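Local coordinates for protein serine protease pet (Escherichia coli, PDB 4OM9) that probably acts as a secreted serine protease, serving as the passenger domain of an autotransporter enterotoxin from enteroaggregative Escherichia coli, at residues S78-N81 with Y82-Y85; L571-P574 with D575-T578. One frame throughout, in Å; residues are numbered along the deposited sequence.

Contact 1: residues S78-N81 with Y82-Y85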
loop_
_atom_site.group_PDB
_atom_site.type_symbol
_atom_site.label_atom_id
_atom_site.label_comp_id
_atom_site.label_asym_id
_atom_site.label_seq_id
_atom_site.Cartn_x
_atom_site.Cartn_y
_atom_site.Cartn_z
ATOM N N SER A 78 36.941 16.886 12.765
ATOM C CA SER A 78 36.719 15.544 12.246
ATOM C C SER A 78 36.109 15.602 10.850
ATOM O O SER A 78 36.784 15.297 9.862
ATOM C CB SER A 78 35.817 14.732 13.165
ATOM O OG SER A 78 35.322 13.598 12.481
ATOM N N SER A 79 34.831 15.985 10.787
ATOM C CA SER A 79 34.016 15.932 9.572
ATOM C C SER A 79 33.924 14.514 9.015
ATOM O O SER A 79 32.843 14.078 8.615
ATOM C CB SER A 79 34.557 16.875 8.495
ATOM O OG SER A 79 35.706 16.326 7.872
ATOM N N ALA A 80 35.053 13.802 8.989
ATOM C CA ALA A 80 35.116 12.453 8.434
ATOM C C ALA A 80 35.856 11.451 9.328
ATOM O O ALA A 80 35.867 10.267 9.021
ATOM C CB ALA A 80 35.756 12.487 7.049
ATOM N N ASN A 81 36.464 11.906 10.420
ATOM C CA ASN A 81 37.091 10.980 11.377
ATOM C C ASN A 81 36.046 10.222 12.224
ATOM O O ASN A 81 36.318 9.149 12.733
ATOM C CB ASN A 81 38.074 11.726 12.303
ATOM C CG ASN A 81 39.428 12.020 11.627
ATOM O OD1 ASN A 81 40.461 11.464 12.017
ATOM N ND2 ASN A 81 39.422 12.878 10.616
ATOM N N TYR A 82 34.860 10.802 12.376
ATOM C CA TYR A 82 33.782 10.220 13.168
ATOM C C TYR A 82 32.562 10.068 12.269
ATOM O O TYR A 82 31.992 11.049 11.809
ATOM C CB TYR A 82 33.460 11.098 14.384
ATOM C CG TYR A 82 34.679 11.466 15.213
ATOM C CD1 TYR A 82 35.692 10.548 15.434
ATOM C CD2 TYR A 82 34.816 12.736 15.762
ATOM C CE1 TYR A 82 36.806 10.875 16.187
ATOM C CE2 TYR A 82 35.925 13.076 16.516
ATOM C CZ TYR A 82 36.920 12.140 16.729
ATOM O OH TYR A 82 38.036 12.456 17.479
ATOM N N GLN A 83 32.187 8.832 11.989
ATOM C CA GLN A 83 31.157 8.580 10.998
ATOM C C GLN A 83 29.942 7.908 11.605
ATOM O O GLN A 83 30.057 6.959 12.398
ATOM C CB GLN A 83 31.721 7.736 9.857
ATOM C CG GLN A 83 32.953 8.363 9.268
ATOM C CD GLN A 83 33.415 7.696 8.002
ATOM O OE1 GLN A 83 32.791 6.746 7.518
ATOM N NE2 GLN A 83 34.529 8.182 7.455
ATOM N N THR A 84 28.779 8.417 11.229
ATOM C CA THR A 84 27.518 7.850 11.648
ATOM C C THR A 84 26.763 7.289 10.457
ATOM O O THR A 84 26.558 7.984 9.457
ATOM C CB THR A 84 26.640 8.889 12.341
ATOM O OG1 THR A 84 27.226 9.248 13.588
ATOM C CG2 THR A 84 25.233 8.334 12.586
ATOM N N TYR A 85 26.378 6.021 10.562
ATOM C CA TYR A 85 25.408 5.443 9.651
ATOM C C TYR A 85 24.295 4.851 10.512
ATOM O O TYR A 85 24.577 4.071 11.445
ATOM C CB TYR A 85 26.025 4.375 8.757
ATOM C CG TYR A 85 27.278 4.778 7.999
ATOM C CD1 TYR A 85 28.529 4.729 8.605
ATOM C CD2 TYR A 85 27.218 5.170 6.663
ATOM C CE1 TYR A 85 29.680 5.073 7.910
ATOM C CE2 TYR A 85 28.365 5.517 5.963
ATOM C CZ TYR A 85 29.596 5.463 6.596
ATOM O OH TYR A 85 30.751 5.802 5.908
#
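Ser78 and Tyr82 meet where a loop turns into the first residue of strand 82-85, an outermost strand of a five-stranded antiparallel sheet in the chymotrypsin-like (clan PA) peptidase part. The loop backbone has positive phi at Ser78 and Ser79, although Ser78 is poorly ordered and the fine detail there is uncertain. From Tyr82 on the chain is extended, and backbone bonds of Asn81 with Gln92 and Gln83 with Tyr90 attach it to strand 88-97.

Ser78 OG, turned anti to its own amide nitrogen (chi1 164°), receives a weak bond from Tyr82 N at 2.8 Å, and Ser78 CB approaches Tyr82 CD2 obliquely to 3.4 Å. Asn81 CB lies over one face of the Tyr82 ring, displaced from its centre, 4.1 Å from Tyr82 CD1.

The firmer link is made by Gln83, whose chain runs extended beyond CG and brings NE2 to 2.9 Å from Ala80 O. That bond is nearly straight (169°), lies in both the amide and the carbonyl plane, and uses a carbonyl lone pair. Gln105 of strand 102-107 gives Ala80 O a second donor. The other end of the Gln83 amide is held as well, which fixes the rotation of the group: Tyr85 OH donates to Gln83 OE1 at 2.8 Å, tilted 30° from the carbonyl plane.

Contact 2: residues L571-P574 with D575-T578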
loop_
_atom_site.group_PDB
_atom_site.type_symbol
_atom_site.label_atom_id
_atom_site.label_comp_id
_atom_site.label_asym_id
_atom_site.label_seq_id
_atom_site.Cartn_x
_atom_site.Cartn_y
_atom_site.Cartn_z
ATOM N N LEU A 571 -1.461 14.607 6.490
ATOM C CA LEU A 571 -2.734 13.963 6.172
ATOM C C LEU A 571 -3.411 14.521 4.904
ATOM O O LEU A 571 -4.230 13.850 4.274
ATOM C CB LEU A 571 -3.699 14.104 7.352
ATOM C CG LEU A 571 -3.452 13.221 8.576
ATOM C CD1 LEU A 571 -4.345 13.708 9.699
ATOM C CD2 LEU A 571 -3.750 11.769 8.243
ATOM N N SER A 572 -3.072 15.753 4.539
ATOM C CA SER A 572 -3.635 16.364 3.361
ATOM C C SER A 572 -2.716 16.280 2.131
ATOM O O SER A 572 -3.039 16.854 1.094
ATOM C CB SER A 572 -3.955 17.822 3.657
ATOM O OG SER A 572 -2.750 18.560 3.760
ATOM N N GLN A 573 -1.574 15.595 2.231
ATOM C CA GLN A 573 -0.700 15.471 1.058
ATOM C C GLN A 573 -1.344 14.491 0.070
ATOM O O GLN A 573 -2.135 13.636 0.466
ATOM C CB GLN A 573 0.717 15.012 1.443
ATOM C CG GLN A 573 0.850 13.483 1.652
ATOM C CD GLN A 573 2.184 13.082 2.266
ATOM O OE1 GLN A 573 2.747 13.811 3.089
ATOM N NE2 GLN A 573 2.703 11.936 1.853
ATOM N N PRO A 574 -1.010 14.605 -1.222
ATOM C CA PRO A 574 -1.678 13.710 -2.172
ATOM C C PRO A 574 -0.919 12.419 -2.394
ATOM O O PRO A 574 -1.452 11.477 -2.970
ATOM C CB PRO A 574 -1.703 14.543 -3.458
ATOM C CG PRO A 574 -0.388 15.319 -3.375
ATOM C CD PRO A 574 -0.248 15.674 -1.907
ATOM N N ASP A 575 0.327 12.370 -1.943
ATOM C CA ASP A 575 1.182 11.245 -2.274
ATOM C C ASP A 575 1.103 10.141 -1.224
ATOM O O ASP A 575 1.681 10.243 -0.141
ATOM C CB ASP A 575 2.633 11.711 -2.466
ATOM C CG ASP A 575 3.061 12.759 -1.440
ATOM O OD1 ASP A 575 2.293 13.714 -1.205
ATOM O OD2 ASP A 575 4.175 12.636 -0.882
ATOM N N TRP A 576 0.392 9.078 -1.588
ATOM C CA TRP A 576 0.142 7.935 -0.725
ATOM C C TRP A 576 0.468 6.644 -1.443
ATOM O O TRP A 576 0.077 6.450 -2.613
ATOM C CB TRP A 576 -1.331 7.885 -0.262
ATOM C CG TRP A 576 -1.672 8.930 0.748
ATOM C CD1 TRP A 576 -1.796 10.269 0.530
ATOM C CD2 TRP A 576 -1.918 8.724 2.137
ATOM N NE1 TRP A 576 -2.098 10.911 1.701
ATOM C CE2 TRP A 576 -2.181 9.987 2.701
ATOM C CE3 TRP A 576 -1.928 7.592 2.964
ATOM C CZ2 TRP A 576 -2.462 10.151 4.052
ATOM C CZ3 TRP A 576 -2.198 7.761 4.304
ATOM C CH2 TRP A 576 -2.462 9.029 4.836
ATOM N N GLU A 577 1.123 5.747 -0.711
ATOM C CA GLU A 577 1.376 4.404 -1.189
ATOM C C GLU A 577 0.193 3.480 -0.904
ATOM O O GLU A 577 -0.261 3.353 0.230
ATOM C CB GLU A 577 2.656 3.855 -0.554
ATOM C CG GLU A 577 3.924 4.364 -1.244
ATOM C CD GLU A 577 4.968 4.849 -0.270
ATOM O OE1 GLU A 577 5.002 4.329 0.866
ATOM O OE2 GLU A 577 5.748 5.754 -0.632
ATOM N N THR A 578 -0.290 2.828 -1.950
ATOM C CA THR A 578 -1.367 1.861 -1.828
ATOM C C THR A 578 -0.810 0.537 -1.334
ATOM O O THR A 578 0.246 0.092 -1.795
ATOM C CB THR A 578 -2.079 1.676 -3.168
ATOM O OG1 THR A 578 -2.599 2.943 -3.565
ATOM C CG2 THR A 578 -3.228 0.665 -3.053
#
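Gln573 reaches across to Asp575 and Trp576, with its amide bonded to one and its backbone carbonyl to the other, at the start of strand 576-583 in the beta-helix. Gln573 NE2 donates to Asp575 O at 2.8 Å along an almost straight line (168°) that lies in both the amide and the carbonyl plane. Trp576 NE1 bonds Gln573 O at 3.0 Å; the oxygen sits in the indole plane, whereas the N-H comes from above the carbonyl plane, and the bond is bent to 135°.

The Asp575 carboxylate lies over the Gln573 amide with the two planes 4° apart. Gln573 NE2 and Asp575 OD2 are 3.2 Å apart, but their angle is too poor for a bond. Asp575 OD1 instead rests 3.2 Å from Gln573 CG and 3.3 Å from Pro574 CD.

Further out, His523 bonds Asp575 OD2, Thr521 O takes a second bond from Gln573 NE2, and Asp570 N bonds Gln573 OE1. Arg597 makes a cation-pi contact with the indole, which also packs on Ala619 and Ile621. With donors and acceptor of the Gln573 amide all engaged, its flip state is well defined, and the nearby histidine would probably help stabilise a negative charge on Asp575.

In the fold
Contact 1 and contact 2 belong to different parts of one elongated chain. Residues 78-85 lie in the peptidase part and residues 571-578 in the beta-helix; the centre of contact 1 lies about 36 Å, and that of contact 2 about 11 Å, from the centre of the chain. The contact centres are about 35 Å apart and the nearest atoms about 22 Å, so the two do not touch. Contact 1 closes long before contact 2 opens. Both lead a loop into a strand and use a glutamine amide to bond a backbone carbonyl, but the side chains reach in opposite senses along the sequence: Gln83 back to the loop, Gln573 forward to Asp575.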